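Local coordinates for selenium-binding protein (Sulfolobus tokodaii, PDB 2ECE) that is of unknown function but is a beta-propeller protein that may bind selenium, at residues W207-L217 with Y402-Y410. Numbering follows the deposited sequence.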
ATOM      1  N   TRP A 207     -11.614  -2.556   5.455  1.00 18.39           N
ATOM      2  CA  TRP A 207     -11.967  -3.080   4.144  1.00 20.13           C
ATOM      3  C   TRP A 207     -13.128  -4.037   4.415  1.00 20.28           C
ATOM      4  O   TRP A 207     -14.279  -3.613   4.436  1.00 21.21           O
ATOM      5  CB  TRP A 207     -10.784  -3.813   3.511  1.00 18.23           C
ATOM      6  CG  TRP A 207     -10.999  -4.199   2.068  1.00 18.87           C
ATOM      7  CD1 TRP A 207     -11.833  -3.592   1.166  1.00 19.10           C
ATOM      8  CD2 TRP A 207     -10.294  -5.214   1.338  1.00 18.67           C
ATOM      9  NE1 TRP A 207     -11.682  -4.161  -0.079  1.00 19.85           N
ATOM     10  CE2 TRP A 207     -10.745  -5.157  -0.003  1.00 19.67           C
ATOM     11  CE3 TRP A 207      -9.321  -6.160   1.683  1.00 18.00           C
ATOM     12  CZ2 TRP A 207     -10.257  -6.013  -0.995  1.00 19.81           C
ATOM     13  CZ3 TRP A 207      -8.834  -7.013   0.694  1.00 18.95           C
ATOM     14  CH2 TRP A 207      -9.303  -6.932  -0.629  1.00 21.07           C
ATOM     15  N   ALA A 208     -12.817  -5.308   4.657  1.00 21.65           N
ATOM     16  CA  ALA A 208     -13.823  -6.327   4.955  1.00 22.96           C
ATOM     17  C   ALA A 208     -13.057  -7.546   5.456  1.00 23.70           C
ATOM     18  O   ALA A 208     -11.845  -7.605   5.284  1.00 23.21           O
ATOM     19  CB  ALA A 208     -14.617  -6.678   3.699  1.00 22.85           C
ATOM     20  N   VAL A 209     -13.743  -8.505   6.077  1.00 22.33           N
ATOM     21  CA  VAL A 209     -13.059  -9.694   6.580  1.00 21.76           C
ATOM     22  C   VAL A 209     -12.729 -10.651   5.440  1.00 22.53           C
ATOM     23  O   VAL A 209     -13.294 -10.550   4.351  1.00 23.41           O
ATOM     24  CB  VAL A 209     -13.905 -10.450   7.635  1.00 21.65           C
ATOM     25  CG1 VAL A 209     -14.262  -9.515   8.783  1.00 20.73           C
ATOM     26  CG2 VAL A 209     -15.149 -11.038   6.991  1.00 20.49           C
ATOM     27  N   PRO A 210     -11.792 -11.584   5.672  1.00 22.35           N
ATOM     28  CA  PRO A 210     -11.380 -12.565   4.664  1.00 24.24           C
ATOM     29  C   PRO A 210     -12.541 -13.291   3.996  1.00 25.71           C
ATOM     30  O   PRO A 210     -12.609 -13.375   2.770  1.00 25.93           O
ATOM     31  CB  PRO A 210     -10.493 -13.516   5.461  1.00 23.63           C
ATOM     32  CG  PRO A 210      -9.814 -12.573   6.407  1.00 23.36           C
ATOM     33  CD  PRO A 210     -10.976 -11.725   6.891  1.00 22.13           C
ATOM     34  N   ASN A 211     -13.455 -13.818   4.803  1.00 26.73           N
ATOM     35  CA  ASN A 211     -14.588 -14.545   4.252  1.00 28.07           C
ATOM     36  C   ASN A 211     -15.476 -13.699   3.347  1.00 27.98           C
ATOM     37  O   ASN A 211     -16.330 -14.231   2.640  1.00 28.92           O
ATOM     38  CB  ASN A 211     -15.404 -15.189   5.381  1.00 28.45           C
ATOM     39  CG  ASN A 211     -14.635 -16.298   6.076  1.00 29.65           C
ATOM     40  OD1 ASN A 211     -13.712 -16.868   5.496  1.00 29.98           O
ATOM     41  ND2 ASN A 211     -15.011 -16.615   7.314  1.00 30.87           N
ATOM     42  N   THR A 212     -15.270 -12.385   3.353  1.00 27.73           N
ATOM     43  CA  THR A 212     -16.053 -11.503   2.491  1.00 27.10           C
ATOM     44  C   THR A 212     -15.336 -11.215   1.169  1.00 27.20           C
ATOM     45  O   THR A 212     -15.949 -11.254   0.097  1.00 25.03           O
ATOM     46  CB  THR A 212     -16.333 -10.135   3.164  1.00 28.07           C
ATOM     47  OG1 THR A 212     -17.206 -10.311   4.289  1.00 29.36           O
ATOM     48  CG2 THR A 212     -16.973  -9.174   2.162  1.00 24.98           C
ATOM     49  N   ILE A 213     -14.033 -10.947   1.250  1.00 26.32           N
ATOM     50  CA  ILE A 213     -13.245 -10.581   0.075  1.00 26.26           C
ATOM     51  C   ILE A 213     -12.537 -11.663  -0.739  1.00 26.37           C
ATOM     52  O   ILE A 213     -12.417 -11.524  -1.954  1.00 26.27           O
ATOM     53  CB  ILE A 213     -12.178  -9.514   0.451  1.00 26.57           C
ATOM     54  CG1 ILE A 213     -11.068 -10.142   1.300  1.00 25.75           C
ATOM     55  CG2 ILE A 213     -12.827  -8.374   1.227  1.00 26.45           C
ATOM     56  CD1 ILE A 213      -9.861 -10.585   0.491  1.00 25.62           C
ATOM     57  N   GLU A 214     -12.082 -12.738  -0.105  1.00 25.31           N
ATOM     58  CA  GLU A 214     -11.337 -13.758  -0.841  1.00 27.61           C
ATOM     59  C   GLU A 214     -11.949 -14.335  -2.124  1.00 28.75           C
ATOM     60  O   GLU A 214     -11.220 -14.572  -3.087  1.00 27.61           O
ATOM     61  CB  GLU A 214     -10.923 -14.889   0.103  1.00 26.82           C
ATOM     62  CG  GLU A 214     -10.022 -14.400   1.234  1.00 27.34           C
ATOM     63  CD  GLU A 214      -9.380 -15.523   2.024  1.00 26.83           C
ATOM     64  OE1 GLU A 214     -10.049 -16.552   2.261  1.00 27.09           O
ATOM     65  OE2 GLU A 214      -8.209 -15.368   2.425  1.00 24.71           O
ATOM     66  N   ASP A 215     -13.262 -14.553  -2.164  1.00 29.47           N
ATOM     67  CA  ASP A 215     -13.873 -15.099  -3.376  1.00 31.92           C
ATOM     68  C   ASP A 215     -14.321 -14.025  -4.364  1.00 32.32           C
ATOM     69  O   ASP A 215     -15.026 -14.323  -5.329  1.00 33.36           O
ATOM     70  CB  ASP A 215     -15.063 -16.011  -3.035  1.00 33.45           C
ATOM     71  CG  ASP A 215     -14.636 -17.295  -2.352  1.00 34.45           C
ATOM     72  OD1 ASP A 215     -13.538 -17.791  -2.674  1.00 36.33           O
ATOM     73  OD2 ASP A 215     -15.396 -17.816  -1.503  1.00 37.07           O
ATOM     74  N   GLY A 216     -13.916 -12.780  -4.121  1.00 31.99           N
ATOM     75  CA  GLY A 216     -14.281 -11.699  -5.018  1.00 29.04           C
ATOM     76  C   GLY A 216     -15.249 -10.693  -4.429  1.00 30.71           C
ATOM     77  O   GLY A 216     -15.756 -10.870  -3.320  1.00 30.27           O
ATOM     78  N   LEU A 217     -15.508  -9.630  -5.183  1.00 30.90           N
ATOM     79  CA  LEU A 217     -16.415  -8.576  -4.751  1.00 31.03           C
ATOM     80  C   LEU A 217     -17.843  -8.953  -5.114  1.00 32.84           C
ATOM     81  O   LEU A 217     -18.142  -9.240  -6.271  1.00 30.99           O
ATOM     82  CB  LEU A 217     -16.068  -7.260  -5.446  1.00 30.92           C
ATOM     83  CG  LEU A 217     -16.450  -5.914  -4.814  1.00 32.37           C
ATOM     84  CD1 LEU A 217     -16.771  -4.944  -5.937  1.00 30.59           C
ATOM     85  CD2 LEU A 217     -17.633  -6.044  -3.870  1.00 32.76           C
ATOM     86  N   TYR A 402      -5.913  -7.563  -6.271  1.00 19.30           N
ATOM     87  CA  TYR A 402      -6.113  -8.794  -5.517  1.00 19.04           C
ATOM     88  C   TYR A 402      -6.547  -9.897  -6.500  1.00 20.18           C
ATOM     89  O   TYR A 402      -7.434  -9.691  -7.328  1.00 20.39           O
ATOM     90  CB  TYR A 402      -7.173  -8.572  -4.423  1.00 17.75           C
ATOM     91  CG  TYR A 402      -7.337  -9.747  -3.477  1.00 20.35           C
ATOM     92  CD1 TYR A 402      -8.183 -10.813  -3.795  1.00 20.37           C
ATOM     93  CD2 TYR A 402      -6.601  -9.824  -2.293  1.00 18.28           C
ATOM     94  CE1 TYR A 402      -8.288 -11.930  -2.956  1.00 20.40           C
ATOM     95  CE2 TYR A 402      -6.699 -10.932  -1.450  1.00 18.73           C
ATOM     96  CZ  TYR A 402      -7.543 -11.981  -1.789  1.00 19.26           C
ATOM     97  OH  TYR A 402      -7.643 -13.081  -0.966  1.00 21.52           O
ATOM     98  N   SER A 403      -5.900 -11.053  -6.406  1.00 19.47           N
ATOM     99  CA  SER A 403      -6.164 -12.194  -7.285  1.00 22.05           C
ATOM    100  C   SER A 403      -7.572 -12.292  -7.873  1.00 22.57           C
ATOM    101  O   SER A 403      -7.754 -12.159  -9.077  1.00 23.77           O
ATOM    102  CB  SER A 403      -5.831 -13.498  -6.552  1.00 21.52           C
ATOM    103  OG  SER A 403      -6.629 -13.643  -5.390  1.00 22.54           O
ATOM    104  N   THR A 404      -8.566 -12.518  -7.021  1.00 23.63           N
ATOM    105  CA  THR A 404      -9.937 -12.661  -7.490  1.00 23.37           C
ATOM    106  C   THR A 404     -10.614 -11.376  -7.943  1.00 23.68           C
ATOM    107  O   THR A 404     -11.513 -11.418  -8.784  1.00 22.67           O
ATOM    108  CB  THR A 404     -10.805 -13.353  -6.427  1.00 23.42           C
ATOM    109  OG1 THR A 404     -10.631 -12.706  -5.162  1.00 22.71           O
ATOM    110  CG2 THR A 404     -10.404 -14.818  -6.305  1.00 21.39           C
ATOM    111  N   TRP A 405     -10.195 -10.236  -7.402  1.00 22.11           N
ATOM    112  CA  TRP A 405     -10.788  -8.974  -7.820  1.00 23.09           C
ATOM    113  C   TRP A 405     -10.254  -8.602  -9.206  1.00 23.05           C
ATOM    114  O   TRP A 405     -10.990  -8.050 -10.031  1.00 22.83           O
ATOM    115  CB  TRP A 405     -10.489  -7.864  -6.796  1.00 21.33           C
ATOM    116  CG  TRP A 405     -11.230  -8.048  -5.493  1.00 22.04           C
ATOM    117  CD1 TRP A 405     -11.388  -9.218  -4.800  1.00 21.14           C
ATOM    118  CD2 TRP A 405     -11.922  -7.041  -4.742  1.00 20.74           C
ATOM    119  NE1 TRP A 405     -12.140  -9.002  -3.671  1.00 22.24           N
ATOM    120  CE2 TRP A 405     -12.480  -7.677  -3.609  1.00 21.04           C
ATOM    121  CE3 TRP A 405     -12.126  -5.663  -4.915  1.00 20.61           C
ATOM    122  CZ2 TRP A 405     -13.232  -6.981  -2.648  1.00 20.36           C
ATOM    123  CZ3 TRP A 405     -12.877  -4.970  -3.954  1.00 21.01           C
ATOM    124  CH2 TRP A 405     -13.419  -5.636  -2.838  1.00 19.38           C
ATOM    125  N   ASP A 406      -8.984  -8.907  -9.466  1.00 23.39           N
ATOM    126  CA  ASP A 406      -8.394  -8.617 -10.775  1.00 22.82           C
ATOM    127  C   ASP A 406      -9.251  -9.320 -11.825  1.00 24.56           C
ATOM    128  O   ASP A 406      -9.645  -8.739 -12.836  1.00 24.99           O
ATOM    129  CB  ASP A 406      -6.975  -9.187 -10.902  1.00 21.33           C
ATOM    130  CG  ASP A 406      -5.965  -8.507  -9.989  1.00 22.06           C
ATOM    131  OD1 ASP A 406      -6.274  -7.442  -9.415  1.00 18.21           O
ATOM    132  OD2 ASP A 406      -4.847  -9.054  -9.864  1.00 20.86           O
ATOM    133  N   ASN A 407      -9.524 -10.591 -11.555  1.00 25.40           N
ATOM    134  CA  ASN A 407     -10.291 -11.432 -12.456  1.00 27.28           C
ATOM    135  C   ASN A 407     -11.716 -10.962 -12.722  1.00 27.45           C
ATOM    136  O   ASN A 407     -12.308 -11.336 -13.732  1.00 30.00           O
ATOM    137  CB  ASN A 407     -10.292 -12.869 -11.932  1.00 27.03           C
ATOM    138  CG  ASN A 407      -8.897 -13.480 -11.920  1.00 28.50           C
ATOM    139  OD1 ASN A 407      -7.957 -12.926 -12.505  1.00 24.82           O
ATOM    140  ND2 ASN A 407      -8.754 -14.627 -11.256  1.00 27.82           N
ATOM    141  N   GLN A 408     -12.263 -10.135 -11.840  1.00 26.28           N
ATOM    142  CA  GLN A 408     -13.618  -9.629 -12.033  1.00 28.27           C
ATOM    143  C   GLN A 408     -13.637  -8.368 -12.882  1.00 28.99           C
ATOM    144  O   GLN A 408     -14.476  -8.222 -13.774  1.00 28.30           O
ATOM    145  CB  GLN A 408     -14.275  -9.312 -10.695  1.00 28.10           C
ATOM    146  CG  GLN A 408     -14.571 -10.510  -9.837  1.00 29.60           C
ATOM    147  CD  GLN A 408     -15.161 -10.100  -8.510  1.00 31.01           C
ATOM    148  OE1 GLN A 408     -14.472  -9.529  -7.665  1.00 32.06           O
ATOM    149  NE2 GLN A 408     -16.448 -10.369  -8.323  1.00 30.71           N
ATOM    150  N   PHE A 409     -12.718  -7.451 -12.595  1.00 26.71           N
ATOM    151  CA  PHE A 409     -12.652  -6.200 -13.336  1.00 26.46           C
ATOM    152  C   PHE A 409     -11.830  -6.257 -14.619  1.00 26.22           C
ATOM    153  O   PHE A 409     -12.019  -5.437 -15.516  1.00 25.93           O
ATOM    154  CB  PHE A 409     -12.146  -5.074 -12.429  1.00 24.94           C
ATOM    155  CG  PHE A 409     -13.136  -4.669 -11.367  1.00 25.44           C
ATOM    156  CD1 PHE A 409     -13.177  -5.329 -10.138  1.00 24.79           C
ATOM    157  CD2 PHE A 409     -14.059  -3.654 -11.618  1.00 24.79           C
ATOM    158  CE1 PHE A 409     -14.126  -4.982  -9.173  1.00 25.94           C
ATOM    159  CE2 PHE A 409     -15.012  -3.298 -10.661  1.00 24.70           C
ATOM    160  CZ  PHE A 409     -15.046  -3.964  -9.433  1.00 25.12           C
ATOM    161  N   TYR A 410     -10.914  -7.216 -14.697  1.00 26.44           N
ATOM    162  CA  TYR A 410     -10.076  -7.406 -15.881  1.00 26.94           C
ATOM    163  C   TYR A 410     -10.071  -8.914 -16.112  1.00 28.25           C
ATOM    164  O   TYR A 410      -9.049  -9.582 -15.953  1.00 28.21           O
ATOM    165  CB  TYR A 410      -8.658  -6.874 -15.628  1.00 25.39           C
ATOM    166  CG  TYR A 410      -8.622  -5.364 -15.481  1.00 25.47           C
ATOM    167  CD1 TYR A 410      -8.687  -4.532 -16.601  1.00 22.16           C
ATOM    168  CD2 TYR A 410      -8.621  -4.768 -14.221  1.00 24.21           C
ATOM    169  CE1 TYR A 410      -8.765  -3.149 -16.466  1.00 22.83           C
ATOM    170  CE2 TYR A 410      -8.699  -3.385 -14.075  1.00 24.78           C
ATOM    171  CZ  TYR A 410      -8.776  -2.583 -15.201  1.00 23.06           C
ATOM    172  OH  TYR A 410      -8.901  -1.220 -15.058  1.00 24.22           O
TER
HETATM  173  O   HOH W   1      -6.854 -12.994   1.671  1.00 18.38           O
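The indole of Trp405 is sandwiched between side chains of 207-217: Leu217 CB lies over one face, 3.9 Å from the centroid of its six-membered ring, and Trp207 CZ2 meets the other, 3.5 Å from Trp405 CZ2, the six-membered rings oblique at 52°. Its NE1 donates to Ile213 O over 3.1 Å, in the ring plane; Gly216 N reaches that oxygen from the opposite face of the carbonyl plane. A phenylalanine at Trp405, lacking the ring N-H, would probably leave Ile213 O one donor fewer and open a gap between Trp207 and Leu217.

The Gln408 amide reads both backbone groups of one residue: OE1 accepts from Leu217 N (2.7 Å, nearly straight at 173°) and NE2 donates to Leu217 O (2.9 Å). Thr404 OG1 donates to Glu214 O at 2.9 Å, from above the carbonyl plane. With CG1 between backbone N and carbonyl carbon (chi1 71°), Ile213 lays CD1 over the Tyr402 ring. A water links Tyr402 OH to Glu214 OE2, which also salt-bridges Arg139.

Asp406 OD1 accepts from Tyr402 N and Leu401 N. Met252 of strand 250-258 touches both tryptophans; helix 210-213 connects strands 201-204 and 229-234, helix 403-409 strands 394-398 and 417-423.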